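Local coordinates for protein type-iv like pilin ttha1219 (Thermus thermophilus, PDB 5G23) that probably serves as a type IV-like pilin of the pilus machinery linked to DNA uptake in natural competence, resembling type II secretion pseudopilins, at residues Pro191-Pro195 / Gly196-Ser200; Pro203-Ser207 / Ser208-Leu212. One frame throughout, in Å; residues are numbered along the deposited sequence.

Interaction 1 (Pro191-Pro195 / Gly196-Ser200); sequences PAFTP and GSTLS
S197 folds back on T194 and closes a tight turn with both its backbone and its side chain. Start at CB of S197: it sits 3.1 Å from T194 O and also faces CB of T194. A first torsion of 67° sets OG between the backbone N and the carbonyl carbon, which brings the hydroxyl round to the same T194 O. S197 OG lies 2.8 Å from T194 O, with the hydroxyl giving the proton and lying in the carbonyl plane. S197 N reaches this oxygen of T194 as well, at 3.0 Å and tilted 25° from that plane, so two donors grip one acceptor. OG also accepts from a water, which in turn takes the N-H of T194 and bridges the turn. The ring of F193 completes the contact: CG2 of T198 meets its edge, 4.0 Å from CE1, while OG of S197 comes to CE1 obliquely. Outside the turn, E224 on strand 221-230 accepts from both G196 N and OG1 of T198, pinning it to the sheet. With P195 and G196 at its two central positions, T194 to S197 is a type II beta turn, and a type I turn from G196 to L199 overlaps it, sharing G196 and S197.

Interaction 2 (Pro203-Ser207 / Ser208-Leu212); sequences PGLTS and SLLEL
L205 and L209 meet through their methyl ends, CD1 of L205 lying 3.8 Å from CD2 of L209, with the two side chains crossing at about a right angle. L210 adds its CD2 to the same L205 methyl, CD1, from farther off, at 4.2 Å. T206, immediately before the helix, is its N-cap. Its chi1 of 60° swings OG1 forward over the first turn, where OG1 of T206 accepts from L209 N at 3.2 Å in a fairly straight bond (159° at the hydrogen); CB of L209 lies close to the same oxygen. T206 O takes a weak bond from L210 N, and CG of L210 lies against that carbonyl oxygen. At the far end L212 turns back, its CD1 3.8 Å from CB of S207. Here E211, with positive phi, ends the helix in a Schellman motif; its N bonds to S208 O and weakly to S207 O, and a water links S207 O to L212 O. E211 OE1 also forms a salt bridge with R157. The short helix 207-210 lies against the four-stranded sheet: L205 and L209 touch W155 of strand 154-156, L205 reaches A177 and L212 Y179 of strand 173-184, and R146 of strand 141-151 bonds through NH2 to E211 O.

Both contacts belong to the long connection between strands 173-184 and 221-230, with interaction 1 coming first along the chain and their centres about 13 Å apart. Interaction 1 is a surface feature with no buried residue, held mainly by polar bonds around a turn; interaction 2 is partly buried, and pairs capping bonds at both ends of a helical turn with leucine packing. They share strand 173-184 as a floor, but 191-200 also leans on strand 221-230, whereas 203-212 extends toward strand 154-156 at the other edge of the four-stranded sheet. The two join directly where CD1 of L212 packs 3.6 Å from CA of G196.

Interaction 1 (Pro191-Pro195 / Gly196-Ser200)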
loop_
_atom_site.group_PDB
_atom_site.type_symbol
_atom_site.label_atom_id
_atom_site.label_comp_id
_atom_site.label_asym_id
_atom_site.label_seq_id
_atom_site.Cartn_x
_atom_site.Cartn_y
_atom_site.Cartn_z
ATOM N N PRO B 191 23.826 -14.749 8.871
ATOM C CA PRO B 191 24.382 -14.497 10.192
ATOM C C PRO B 191 23.348 -13.969 11.180
ATOM O O PRO B 191 22.346 -13.373 10.785
ATOM C CB PRO B 191 25.514 -13.489 9.936
ATOM C CG PRO B 191 25.283 -12.936 8.567
ATOM C CD PRO B 191 24.298 -13.822 7.836
ATOM N N ALA B 192 23.608 -14.178 12.452
ATOM C CA ALA B 192 22.703 -13.789 13.534
ATOM C C ALA B 192 22.394 -12.279 13.516
ATOM O O ALA B 192 23.300 -11.414 13.363
ATOM C CB ALA B 192 23.307 -14.185 14.868
ATOM N N PHE B 193 21.108 -11.957 13.587
ATOM C CA PHE B 193 20.700 -10.589 13.433
ATOM C C PHE B 193 20.379 -10.017 14.822
ATOM O O PHE B 193 19.869 -10.709 15.668
ATOM C CB PHE B 193 19.467 -10.553 12.543
ATOM C CG PHE B 193 18.992 -9.207 12.252
ATOM C CD1 PHE B 193 19.661 -8.423 11.323
ATOM C CD2 PHE B 193 17.868 -8.699 12.908
ATOM C CE1 PHE B 193 19.232 -7.153 11.034
ATOM C CE2 PHE B 193 17.431 -7.437 12.627
ATOM C CZ PHE B 193 18.107 -6.647 11.705
ATOM N N THR B 194 20.754 -8.752 15.016
ATOM C CA THR B 194 20.444 -8.015 16.238
ATOM C C THR B 194 19.336 -6.977 15.966
ATOM O O THR B 194 19.579 -5.948 15.335
ATOM C CB THR B 194 21.680 -7.285 16.831
ATOM O OG1 THR B 194 22.700 -8.263 17.084
ATOM C CG2 THR B 194 21.303 -6.636 18.156
ATOM N N PRO B 195 18.113 -7.273 16.467
ATOM C CA PRO B 195 17.050 -6.305 16.208
ATOM C C PRO B 195 17.431 -4.949 16.759
ATOM O O PRO B 195 17.968 -4.884 17.853
ATOM C CB PRO B 195 15.855 -6.894 16.964
ATOM C CG PRO B 195 16.110 -8.400 16.835
ATOM C CD PRO B 195 17.588 -8.477 17.134
ATOM N N GLY B 196 17.081 -3.901 16.026
ATOM C CA GLY B 196 17.431 -2.534 16.356
ATOM C C GLY B 196 18.709 -2.056 15.678
ATOM O O GLY B 196 18.932 -0.858 15.563
ATOM N N SER B 197 19.512 -2.981 15.169
ATOM C CA SER B 197 20.825 -2.615 14.633
ATOM C C SER B 197 20.748 -1.802 13.345
ATOM O O SER B 197 21.702 -1.079 13.024
ATOM C CB SER B 197 21.692 -3.844 14.454
ATOM O OG SER B 197 21.206 -4.702 13.465
ATOM N N THR B 198 19.633 -1.868 12.594
ATOM C CA THR B 198 19.540 -1.175 11.348
ATOM C C THR B 198 18.644 0.059 11.393
ATOM O O THR B 198 18.251 0.576 10.321
ATOM C CB THR B 198 19.087 -2.104 10.175
ATOM O OG1 THR B 198 17.722 -2.456 10.328
ATOM C CG2 THR B 198 19.933 -3.347 10.099
ATOM N N LEU B 199 18.260 0.522 12.593
ATOM C CA LEU B 199 17.288 1.593 12.669
ATOM C C LEU B 199 17.913 2.963 12.814
ATOM O O LEU B 199 19.015 3.072 13.350
ATOM C CB LEU B 199 16.334 1.345 13.864
ATOM C CG LEU B 199 15.675 -0.046 13.879
ATOM C CD1 LEU B 199 14.743 -0.086 15.087
ATOM C CD2 LEU B 199 14.971 -0.269 12.546
ATOM N N SER B 200 17.233 3.962 12.320
ATOM C CA SER B 200 17.571 5.364 12.579
ATOM C C SER B 200 16.471 5.899 13.405
ATOM O O SER B 200 15.356 6.027 12.918
ATOM C CB SER B 200 17.582 6.193 11.295
ATOM O OG SER B 200 18.609 5.728 10.493
HETATM O O HOH W 1 22.521 -7.446 13.182
#

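Interaction 2 (Pro203-Ser207 / Ser208-Leu212)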
loop_
_atom_site.group_PDB
_atom_site.type_symbol
_atom_site.label_atom_id
_atom_site.label_comp_id
_atom_site.label_asym_id
_atom_site.label_seq_id
_atom_site.Cartn_x
_atom_site.Cartn_y
_atom_site.Cartn_z
ATOM N N PRO B 203 14.497 11.589 17.541
ATOM C CA PRO B 203 14.835 12.037 18.871
ATOM C C PRO B 203 13.920 11.481 19.941
ATOM O O PRO B 203 12.710 11.583 19.830
ATOM C CB PRO B 203 14.711 13.556 18.762
ATOM C CG PRO B 203 15.019 13.864 17.342
ATOM C CD PRO B 203 14.446 12.717 16.578
ATOM N N GLY B 204 14.509 10.936 20.986
ATOM C CA GLY B 204 13.776 10.494 22.112
ATOM C C GLY B 204 13.228 9.069 22.012
ATOM O O GLY B 204 12.751 8.564 23.013
ATOM N N LEU B 205 13.292 8.409 20.860
ATOM C CA LEU B 205 12.791 7.016 20.737
ATOM C C LEU B 205 13.929 6.022 20.896
ATOM O O LEU B 205 15.014 6.199 20.271
ATOM C CB LEU B 205 12.114 6.795 19.389
ATOM C CG LEU B 205 11.446 5.461 19.157
ATOM C CD1 LEU B 205 10.302 5.193 20.144
ATOM C CD2 LEU B 205 10.854 5.395 17.769
ATOM N N THR B 206 13.719 4.974 21.697
ATOM C CA THR B 206 14.756 4.027 22.000
ATOM C C THR B 206 14.268 2.554 21.772
ATOM O O THR B 206 13.047 2.242 21.749
ATOM C CB THR B 206 15.170 4.155 23.446
ATOM O OG1 THR B 206 14.006 3.895 24.258
ATOM C CG2 THR B 206 15.762 5.535 23.741
ATOM N N SER B 207 15.230 1.659 21.569
ATOM C CA SER B 207 14.912 0.241 21.515
ATOM C C SER B 207 14.229 -0.213 22.805
ATOM O O SER B 207 13.412 -1.152 22.754
ATOM C CB SER B 207 16.160 -0.640 21.263
ATOM O OG SER B 207 17.134 -0.379 22.254
ATOM N N SER B 208 14.626 0.359 23.945
ATOM C CA SER B 208 14.044 -0.046 25.278
ATOM C C SER B 208 12.519 0.207 25.305
ATOM O O SER B 208 11.721 -0.651 25.692
ATOM C CB SER B 208 14.725 0.713 26.399
ATOM O OG SER B 208 14.072 0.484 27.610
ATOM N N LEU B 209 12.114 1.345 24.767
ATOM C CA LEU B 209 10.684 1.644 24.682
ATOM C C LEU B 209 9.898 0.684 23.794
ATOM O O LEU B 209 8.779 0.298 24.136
ATOM C CB LEU B 209 10.458 3.077 24.272
ATOM C CG LEU B 209 8.969 3.460 24.363
ATOM C CD1 LEU B 209 8.579 3.699 25.791
ATOM C CD2 LEU B 209 8.638 4.654 23.514
ATOM N N LEU B 210 10.503 0.305 22.674
ATOM C CA LEU B 210 9.869 -0.533 21.697
ATOM C C LEU B 210 9.885 -1.970 22.098
ATOM O O LEU B 210 9.136 -2.730 21.519
ATOM C CB LEU B 210 10.546 -0.393 20.348
ATOM C CG LEU B 210 10.381 0.966 19.708
ATOM C CD1 LEU B 210 11.219 1.000 18.448
ATOM C CD2 LEU B 210 8.946 1.279 19.391
ATOM N N GLU B 211 10.682 -2.328 23.090
ATOM C CA GLU B 211 10.771 -3.687 23.609
ATOM C C GLU B 211 11.079 -4.684 22.469
ATOM O O GLU B 211 10.354 -5.641 22.221
ATOM C CB GLU B 211 9.496 -4.109 24.312
ATOM C CG GLU B 211 9.360 -3.405 25.624
ATOM C CD GLU B 211 8.027 -3.588 26.342
ATOM O OE1 GLU B 211 7.188 -4.409 25.960
ATOM O OE2 GLU B 211 7.872 -2.882 27.324
ATOM N N LEU B 212 12.151 -4.369 21.786
ATOM C CA LEU B 212 12.553 -5.215 20.625
ATOM C C LEU B 212 12.953 -6.576 21.142
ATOM O O LEU B 212 13.623 -6.665 22.189
ATOM C CB LEU B 212 13.684 -4.530 19.918
ATOM C CG LEU B 212 13.410 -3.182 19.332
ATOM C CD1 LEU B 212 14.569 -2.744 18.470
ATOM C CD2 LEU B 212 12.105 -3.212 18.535
HETATM O O HOH W 2 14.474 -4.056 23.363
#